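Long-range contact in LEOA (Escherichia coli, PDB 4AUR), which is a bacterial dynamin-like GTPase of enterotoxigenic strains, probably hydrolysing GTP to drive work on membranes: residues V53-K66 with R133-D146. Numbering follows the deposited sequence.
Sequences VLRIALLGAFSDGK and RYISEAHLIFYVVD
Tyr134, in the last turn of helix 129-136, lies over one face of the Arg55 guanidinium, the two planes 25° apart and Tyr134 CD2 3.5 Å from Arg55 CZ. Arg55 arrives with CG anti to its own N (chi1 179°) and a bend at chi3; NH1 makes a weak bond to the carbonyl of Tyr134, while NE forms a salt bridge with Glu105 on the neighbouring strand. The helix ends at Ser136, and Ala138 CB packs on Arg55 CD at 3.7 Å. His139 N then donates to Arg55 O at 3.0 Å, and its ring puts an edge against Arg55 CA.

From Leu140 the chain runs as a strand parallel to 54-60. Leu140 O takes the N-H of Ala57. Ile141 CG2 touches Leu59 CD1 at 3.7 Å on one face of the sheet. Phe142 N reaches back to Ala57 O, and on the other face Ile56 CG2 sits over the Phe142 ring, 4.0 Å from its centroid, with Leu58 CD1 at the ring's edge. Back on the face of Ile141, Tyr143 CD2 meets Leu59 CB, and Val144 N bonds Leu59 O at 2.7 Å. Val144 CG1 lies 3.9 Å from Lys66 CA, where the loop after strand 54-60 passes into helix 66-74, and also touches Asp64 O. Parallel central strands and a strand-loop-helix holding Gly60, Gly65 and Lys66 fit the P-loop GTPase fold of dynamins, with a probable Walker A motif.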
ATOM      1  N   VAL A  53      14.889  11.121  37.180  1.00 32.74           N
ATOM      2  CA  VAL A  53      16.299  11.453  37.213  1.00 31.42           C
ATOM      3  C   VAL A  53      17.094  10.178  37.013  1.00 29.62           C
ATOM      4  O   VAL A  53      16.585   9.087  37.276  1.00 29.12           O
ATOM      5  CB  VAL A  53      16.714  12.044  38.584  1.00 33.85           C
ATOM      6  CG1 VAL A  53      15.820  13.207  38.994  1.00 34.58           C
ATOM      7  CG2 VAL A  53      16.677  10.988  39.673  1.00 32.99           C
ATOM      8  N   LEU A  54      18.347  10.316  36.580  1.00 27.31           N
ATOM      9  CA  LEU A  54      19.238   9.172  36.399  1.00 25.97           C
ATOM     10  C   LEU A  54      19.404   8.331  37.655  1.00 25.75           C
ATOM     11  O   LEU A  54      19.698   8.849  38.710  1.00 26.94           O
ATOM     12  CB  LEU A  54      20.619   9.634  35.961  1.00 25.58           C
ATOM     13  CG  LEU A  54      21.655   8.537  35.761  1.00 25.67           C
ATOM     14  CD1 LEU A  54      21.211   7.487  34.763  1.00 25.94           C
ATOM     15  CD2 LEU A  54      22.935   9.160  35.259  1.00 27.70           C
ATOM     16  N   ARG A  55      19.261   7.021  37.515  1.00 25.96           N
ATOM     17  CA  ARG A  55      19.337   6.088  38.623  1.00 26.24           C
ATOM     18  C   ARG A  55      20.287   4.959  38.287  1.00 27.85           C
ATOM     19  O   ARG A  55      20.164   4.329  37.244  1.00 27.18           O
ATOM     20  CB  ARG A  55      17.968   5.504  38.937  1.00 25.94           C
ATOM     21  CG  ARG A  55      18.000   4.515  40.080  1.00 25.65           C
ATOM     22  CD  ARG A  55      16.668   3.832  40.257  1.00 24.79           C
ATOM     23  NE  ARG A  55      15.711   4.738  40.851  1.00 25.27           N
ATOM     24  CZ  ARG A  55      14.407   4.524  40.900  1.00 25.70           C
ATOM     25  NH1 ARG A  55      13.886   3.417  40.387  1.00 26.35           N
ATOM     26  NH2 ARG A  55      13.618   5.432  41.463  1.00 25.59           N
ATOM     27  N   ILE A  56      21.225   4.706  39.194  1.00 30.17           N
ATOM     28  CA  ILE A  56      22.207   3.646  39.030  1.00 31.24           C
ATOM     29  C   ILE A  56      22.047   2.684  40.190  1.00 30.75           C
ATOM     30  O   ILE A  56      22.004   3.099  41.347  1.00 32.58           O
ATOM     31  CB  ILE A  56      23.644   4.187  39.058  1.00 31.95           C
ATOM     32  CG1 ILE A  56      23.757   5.441  38.222  1.00 33.53           C
ATOM     33  CG2 ILE A  56      24.628   3.168  38.514  1.00 34.10           C
ATOM     34  CD1 ILE A  56      23.617   6.707  39.043  1.00 35.54           C
ATOM     35  N   ALA A  57      21.952   1.401  39.894  1.00 30.52           N
ATOM     36  CA  ALA A  57      22.000   0.411  40.946  1.00 30.60           C
ATOM     37  C   ALA A  57      23.438  -0.025  41.063  1.00 31.93           C
ATOM     38  O   ALA A  57      24.041  -0.543  40.110  1.00 32.15           O
ATOM     39  CB  ALA A  57      21.109  -0.758  40.627  1.00 31.25           C
ATOM     40  N   LEU A  58      24.001   0.223  42.233  1.00 32.48           N
ATOM     41  CA  LEU A  58      25.367  -0.142  42.502  1.00 32.55           C
ATOM     42  C   LEU A  58      25.396  -1.445  43.271  1.00 30.62           C
ATOM     43  O   LEU A  58      25.132  -1.480  44.469  1.00 27.34           O
ATOM     44  CB  LEU A  58      26.040   0.955  43.304  1.00 34.48           C
ATOM     45  CG  LEU A  58      27.554   0.840  43.277  1.00 34.88           C
ATOM     46  CD1 LEU A  58      28.075   1.019  41.863  1.00 34.49           C
ATOM     47  CD2 LEU A  58      28.175   1.842  44.234  1.00 37.51           C
ATOM     48  N   LEU A  59      25.734  -2.508  42.555  1.00 31.26           N
ATOM     49  CA  LEU A  59      25.714  -3.874  43.094  1.00 32.57           C
ATOM     50  C   LEU A  59      27.113  -4.464  43.234  1.00 33.60           C
ATOM     51  O   LEU A  59      27.987  -4.208  42.403  1.00 33.77           O
ATOM     52  CB  LEU A  59      24.899  -4.782  42.172  1.00 30.41           C
ATOM     53  CG  LEU A  59      23.469  -4.332  41.978  1.00 28.72           C
ATOM     54  CD1 LEU A  59      22.762  -5.371  41.141  1.00 29.31           C
ATOM     55  CD2 LEU A  59      22.806  -4.171  43.329  1.00 28.29           C
ATOM     56  N   GLY A  60      27.301  -5.259  44.284  1.00 34.23           N
ATOM     57  CA  GLY A  60      28.574  -5.905  44.543  1.00 36.66           C
ATOM     58  C   GLY A  60      28.971  -5.862  46.008  1.00 38.33           C
ATOM     59  O   GLY A  60      28.398  -5.132  46.811  1.00 38.79           O
ATOM     60  N   ALA A  61      29.964  -6.666  46.355  1.00 39.04           N
ATOM     61  CA  ALA A  61      30.483  -6.672  47.700  1.00 39.88           C
ATOM     62  C   ALA A  61      31.316  -5.431  47.859  1.00 41.02           C
ATOM     63  O   ALA A  61      31.952  -5.006  46.904  1.00 41.90           O
ATOM     64  CB  ALA A  61      31.316  -7.906  47.932  1.00 39.86           C
ATOM     65  N   PHE A  62      31.298  -4.845  49.055  1.00 45.07           N
ATOM     66  CA  PHE A  62      32.009  -3.591  49.303  1.00 48.74           C
ATOM     67  C   PHE A  62      33.509  -3.790  49.264  1.00 47.59           C
ATOM     68  O   PHE A  62      34.241  -2.919  48.804  1.00 46.19           O
ATOM     69  CB  PHE A  62      31.576  -2.979  50.633  1.00 53.59           C
ATOM     70  CG  PHE A  62      30.192  -2.396  50.590  1.00 56.81           C
ATOM     71  CD1 PHE A  62      29.980  -1.114  50.096  1.00 57.10           C
ATOM     72  CD2 PHE A  62      29.098  -3.137  51.015  1.00 57.00           C
ATOM     73  CE1 PHE A  62      28.704  -0.582  50.038  1.00 58.31           C
ATOM     74  CE2 PHE A  62      27.818  -2.608  50.954  1.00 57.09           C
ATOM     75  CZ  PHE A  62      27.621  -1.331  50.462  1.00 57.28           C
ATOM     76  N   SER A  63      33.942  -4.963  49.721  1.00 49.91           N
ATOM     77  CA  SER A  63      35.343  -5.375  49.683  1.00 51.20           C
ATOM     78  C   SER A  63      35.900  -5.453  48.266  1.00 50.26           C
ATOM     79  O   SER A  63      37.111  -5.369  48.088  1.00 54.84           O
ATOM     80  CB  SER A  63      35.515  -6.733  50.367  1.00 53.19           C
ATOM     81  OG  SER A  63      34.586  -7.676  49.858  1.00 52.94           O
ATOM     82  N   ASP A  64      35.032  -5.609  47.265  1.00 46.42           N
ATOM     83  CA  ASP A  64      35.455  -5.514  45.878  1.00 44.08           C
ATOM     84  C   ASP A  64      35.522  -4.052  45.398  1.00 41.69           C
ATOM     85  O   ASP A  64      35.710  -3.778  44.215  1.00 42.02           O
ATOM     86  CB  ASP A  64      34.567  -6.381  44.979  1.00 44.97           C
ATOM     87  CG  ASP A  64      34.716  -7.883  45.271  1.00 47.75           C
ATOM     88  OD1 ASP A  64      35.459  -8.239  46.209  1.00 47.94           O
ATOM     89  OD2 ASP A  64      34.094  -8.717  44.565  1.00 49.66           O
ATOM     90  N   GLY A  65      35.394  -3.099  46.303  1.00 40.82           N
ATOM     91  CA  GLY A  65      35.750  -1.719  45.967  1.00 44.95           C
ATOM     92  C   GLY A  65      34.742  -1.015  45.085  1.00 44.64           C
ATOM     93  O   GLY A  65      35.086  -0.201  44.239  1.00 43.80           O
ATOM     94  N   LYS A  66      33.488  -1.347  45.329  1.00 46.42           N
ATOM     95  CA  LYS A  66      32.330  -0.774  44.673  1.00 47.22           C
ATOM     96  C   LYS A  66      32.269   0.734  44.859  1.00 49.89           C
ATOM     97  O   LYS A  66      31.935   1.475  43.938  1.00 53.43           O
ATOM     98  CB  LYS A  66      31.107  -1.417  45.336  1.00 48.87           C
ATOM     99  CG  LYS A  66      29.759  -0.925  44.902  1.00 45.84           C
ATOM    100  CD  LYS A  66      28.746  -1.069  46.031  1.00 48.03           C
ATOM    101  CE  LYS A  66      28.378  -2.511  46.315  1.00 47.31           C
ATOM    102  NZ  LYS A  66      27.075  -2.654  47.038  1.00 46.49           N
ATOM    103  N   ARG A 133      11.171  -3.364  42.060  1.00 29.19           N
ATOM    104  CA  ARG A 133      10.758  -2.211  41.246  1.00 27.87           C
ATOM    105  C   ARG A 133      11.868  -1.149  41.126  1.00 27.47           C
ATOM    106  O   ARG A 133      12.074  -0.583  40.071  1.00 27.06           O
ATOM    107  CB  ARG A 133       9.506  -1.600  41.824  1.00 28.59           C
ATOM    108  CG  ARG A 133       8.774  -0.579  40.952  1.00 30.44           C
ATOM    109  CD  ARG A 133       7.577   0.029  41.675  1.00 30.52           C
ATOM    110  NE  ARG A 133       7.068  -0.914  42.679  1.00 33.31           N
ATOM    111  CZ  ARG A 133       6.639  -0.593  43.896  1.00 34.01           C
ATOM    112  NH1 ARG A 133       6.593   0.669  44.300  1.00 35.34           N
ATOM    113  NH2 ARG A 133       6.240  -1.553  44.716  1.00 36.78           N
ATOM    114  N   TYR A 134      12.592  -0.877  42.194  1.00 26.15           N
ATOM    115  CA  TYR A 134      13.567   0.196  42.140  1.00 27.42           C
ATOM    116  C   TYR A 134      14.740  -0.196  41.272  1.00 27.55           C
ATOM    117  O   TYR A 134      15.279   0.631  40.555  1.00 28.86           O
ATOM    118  CB  TYR A 134      14.030   0.622  43.553  1.00 29.51           C
ATOM    119  CG  TYR A 134      13.302   1.844  44.073  1.00 29.01           C
ATOM    120  CD1 TYR A 134      12.033   1.749  44.604  1.00 29.27           C
ATOM    121  CD2 TYR A 134      13.887   3.105  44.005  1.00 30.41           C
ATOM    122  CE1 TYR A 134      11.370   2.867  45.058  1.00 30.50           C
ATOM    123  CE2 TYR A 134      13.227   4.229  44.459  1.00 29.99           C
ATOM    124  CZ  TYR A 134      11.976   4.103  44.984  1.00 30.79           C
ATOM    125  OH  TYR A 134      11.324   5.222  45.444  1.00 35.63           O
ATOM    126  N   ILE A 135      15.133  -1.462  41.303  1.00 29.02           N
ATOM    127  CA  ILE A 135      16.218  -1.913  40.440  1.00 27.64           C
ATOM    128  C   ILE A 135      15.764  -2.171  38.998  1.00 27.35           C
ATOM    129  O   ILE A 135      16.501  -1.862  38.061  1.00 26.80           O
ATOM    130  CB  ILE A 135      16.964  -3.089  41.057  1.00 28.39           C
ATOM    131  CG1 ILE A 135      17.777  -2.557  42.237  1.00 30.70           C
ATOM    132  CG2 ILE A 135      17.941  -3.691  40.065  1.00 28.69           C
ATOM    133  CD1 ILE A 135      18.159  -3.609  43.253  1.00 32.28           C
ATOM    134  N   SER A 136      14.564  -2.707  38.804  1.00 26.01           N
ATOM    135  CA  SER A 136      14.019  -2.774  37.459  1.00 26.21           C
ATOM    136  C   SER A 136      14.083  -1.397  36.807  1.00 26.42           C
ATOM    137  O   SER A 136      14.639  -1.249  35.715  1.00 25.90           O
ATOM    138  CB  SER A 136      12.573  -3.255  37.463  1.00 26.22           C
ATOM    139  OG  SER A 136      12.522  -4.659  37.499  1.00 27.59           O
ATOM    140  N   GLU A 137      13.523  -0.396  37.494  1.00 26.91           N
ATOM    141  CA  GLU A 137      13.389   0.987  36.963  1.00 27.50           C
ATOM    142  C   GLU A 137      14.661   1.839  37.122  1.00 25.28           C
ATOM    143  O   GLU A 137      14.576   3.043  37.231  1.00 27.36           O
ATOM    144  CB  GLU A 137      12.158   1.711  37.592  1.00 28.02           C
ATOM    145  CG  GLU A 137      10.813   1.212  37.056  1.00 29.73           C
ATOM    146  CD  GLU A 137       9.587   1.586  37.906  1.00 30.22           C
ATOM    147  OE1 GLU A 137       9.708   2.480  38.778  1.00 30.67           O
ATOM    148  OE2 GLU A 137       8.491   0.978  37.681  1.00 25.64           O
ATOM    149  N   ALA A 138      15.823   1.211  37.155  1.00 24.04           N
ATOM    150  CA  ALA A 138      17.076   1.915  37.067  1.00 23.94           C
ATOM    151  C   ALA A 138      17.598   1.872  35.634  1.00 25.38           C
ATOM    152  O   ALA A 138      17.318   0.944  34.878  1.00 25.08           O
ATOM    153  CB  ALA A 138      18.084   1.296  37.995  1.00 24.22           C
ATOM    154  N   HIS A 139      18.383   2.875  35.270  1.00 25.39           N
ATOM    155  CA  HIS A 139      18.806   3.040  33.905  1.00 24.47           C
ATOM    156  C   HIS A 139      20.150   2.382  33.690  1.00 25.88           C
ATOM    157  O   HIS A 139      20.538   2.087  32.557  1.00 26.98           O
ATOM    158  CB  HIS A 139      18.888   4.506  33.585  1.00 23.92           C
ATOM    159  CG  HIS A 139      17.694   5.279  34.027  1.00 24.50           C
ATOM    160  ND1 HIS A 139      16.681   5.629  33.169  1.00 25.26           N
ATOM    161  CD2 HIS A 139      17.359   5.794  35.231  1.00 24.79           C
ATOM    162  CE1 HIS A 139      15.763   6.317  33.827  1.00 25.53           C
ATOM    163  NE2 HIS A 139      16.153   6.432  35.082  1.00 24.94           N
ATOM    164  N   LEU A 140      20.858   2.144  34.783  1.00 25.90           N
ATOM    165  CA  LEU A 140      22.188   1.569  34.726  1.00 26.62           C
ATOM    166  C   LEU A 140      22.399   0.693  35.947  1.00 25.23           C
ATOM    167  O   LEU A 140      21.955   1.036  37.035  1.00 26.05           O
ATOM    168  CB  LEU A 140      23.222   2.688  34.744  1.00 27.52           C
ATOM    169  CG  LEU A 140      23.912   3.081  33.462  1.00 27.93           C
ATOM    170  CD1 LEU A 140      24.929   4.179  33.731  1.00 28.50           C
ATOM    171  CD2 LEU A 140      24.612   1.862  32.913  1.00 30.36           C
ATOM    172  N   ILE A 141      23.092  -0.418  35.772  1.00 24.66           N
ATOM    173  CA  ILE A 141      23.382  -1.322  36.876  1.00 24.76           C
ATOM    174  C   ILE A 141      24.850  -1.672  36.831  1.00 24.71           C
ATOM    175  O   ILE A 141      25.333  -2.159  35.837  1.00 25.05           O
ATOM    176  CB  ILE A 141      22.525  -2.597  36.779  1.00 23.61           C
ATOM    177  CG1 ILE A 141      21.044  -2.235  36.778  1.00 21.55           C
ATOM    178  CG2 ILE A 141      22.842  -3.558  37.919  1.00 24.08           C
ATOM    179  CD1 ILE A 141      20.128  -3.421  36.904  1.00 20.98           C
ATOM    180  N   PHE A 142      25.565  -1.400  37.904  1.00 28.24           N
ATOM    181  CA  PHE A 142      26.986  -1.742  37.971  1.00 30.82           C
ATOM    182  C   PHE A 142      27.121  -2.874  38.925  1.00 28.92           C
ATOM    183  O   PHE A 142      26.835  -2.727  40.092  1.00 30.04           O
ATOM    184  CB  PHE A 142      27.843  -0.595  38.506  1.00 32.77           C
ATOM    185  CG  PHE A 142      27.865   0.632  37.637  1.00 35.34           C
ATOM    186  CD1 PHE A 142      27.599   0.570  36.276  1.00 35.75           C
ATOM    187  CD2 PHE A 142      28.212   1.865  38.196  1.00 37.51           C
ATOM    188  CE1 PHE A 142      27.654   1.721  35.497  1.00 37.02           C
ATOM    189  CE2 PHE A 142      28.273   3.010  37.421  1.00 36.61           C
ATOM    190  CZ  PHE A 142      27.984   2.939  36.076  1.00 36.47           C
ATOM    191  N   TYR A 143      27.544  -4.011  38.425  1.00 30.34           N
ATOM    192  CA  TYR A 143      27.864  -5.124  39.292  1.00 30.46           C
ATOM    193  C   TYR A 143      29.373  -5.152  39.403  1.00 30.24           C
ATOM    194  O   TYR A 143      30.057  -5.533  38.460  1.00 29.46           O
ATOM    195  CB  TYR A 143      27.327  -6.431  38.715  1.00 29.77           C
ATOM    196  CG  TYR A 143      27.062  -7.431  39.776  1.00 30.25           C
ATOM    197  CD1 TYR A 143      28.108  -8.033  40.455  1.00 30.77           C
ATOM    198  CD2 TYR A 143      25.776  -7.736  40.151  1.00 30.40           C
ATOM    199  CE1 TYR A 143      27.882  -8.928  41.464  1.00 30.50           C
ATOM    200  CE2 TYR A 143      25.539  -8.637  41.158  1.00 32.41           C
ATOM    201  CZ  TYR A 143      26.600  -9.229  41.802  1.00 32.07           C
ATOM    202  OH  TYR A 143      26.371 -10.119  42.803  1.00 36.65           O
ATOM    203  N   VAL A 144      29.894  -4.715  40.544  1.00 32.47           N
ATOM    204  CA  VAL A 144      31.334  -4.568  40.714  1.00 34.13           C
ATOM    205  C   VAL A 144      31.901  -5.803  41.371  1.00 36.82           C
ATOM    206  O   VAL A 144      31.459  -6.188  42.466  1.00 40.62           O
ATOM    207  CB  VAL A 144      31.683  -3.360  41.582  1.00 34.47           C
ATOM    208  CG1 VAL A 144      33.171  -3.338  41.869  1.00 35.34           C
ATOM    209  CG2 VAL A 144      31.263  -2.073  40.900  1.00 33.87           C
ATOM    210  N   VAL A 145      32.894  -6.398  40.706  1.00 39.44           N
ATOM    211  CA  VAL A 145      33.555  -7.632  41.175  1.00 39.54           C
ATOM    212  C   VAL A 145      35.083  -7.451  41.319  1.00 40.99           C
ATOM    213  O   VAL A 145      35.594  -6.329  41.196  1.00 40.18           O
ATOM    214  CB  VAL A 145      33.229  -8.822  40.251  1.00 37.32           C
ATOM    215  CG1 VAL A 145      31.728  -9.021  40.179  1.00 37.63           C
ATOM    216  CG2 VAL A 145      33.818  -8.622  38.870  1.00 37.02           C
ATOM    217  N   ASP A 146      35.789  -8.554  41.606  1.00 42.69           N
ATOM    218  CA  ASP A 146      37.216  -8.527  41.906  1.00 41.37           C
ATOM    219  C   ASP A 146      37.992  -8.989  40.715  1.00 39.22           C
ATOM    220  O   ASP A 146      37.536  -9.814  39.933  1.00 39.20           O
ATOM    221  CB  ASP A 146      37.557  -9.412  43.126  1.00 45.57           C
ATOM    222  CG  ASP A 146      38.831  -8.941  43.875  1.00 47.31           C
ATOM    223  OD1 ASP A 146      39.950  -9.157  43.357  1.00 48.44           O
ATOM    224  OD2 ASP A 146      38.709  -8.357  44.987  1.00 48.15           O
TER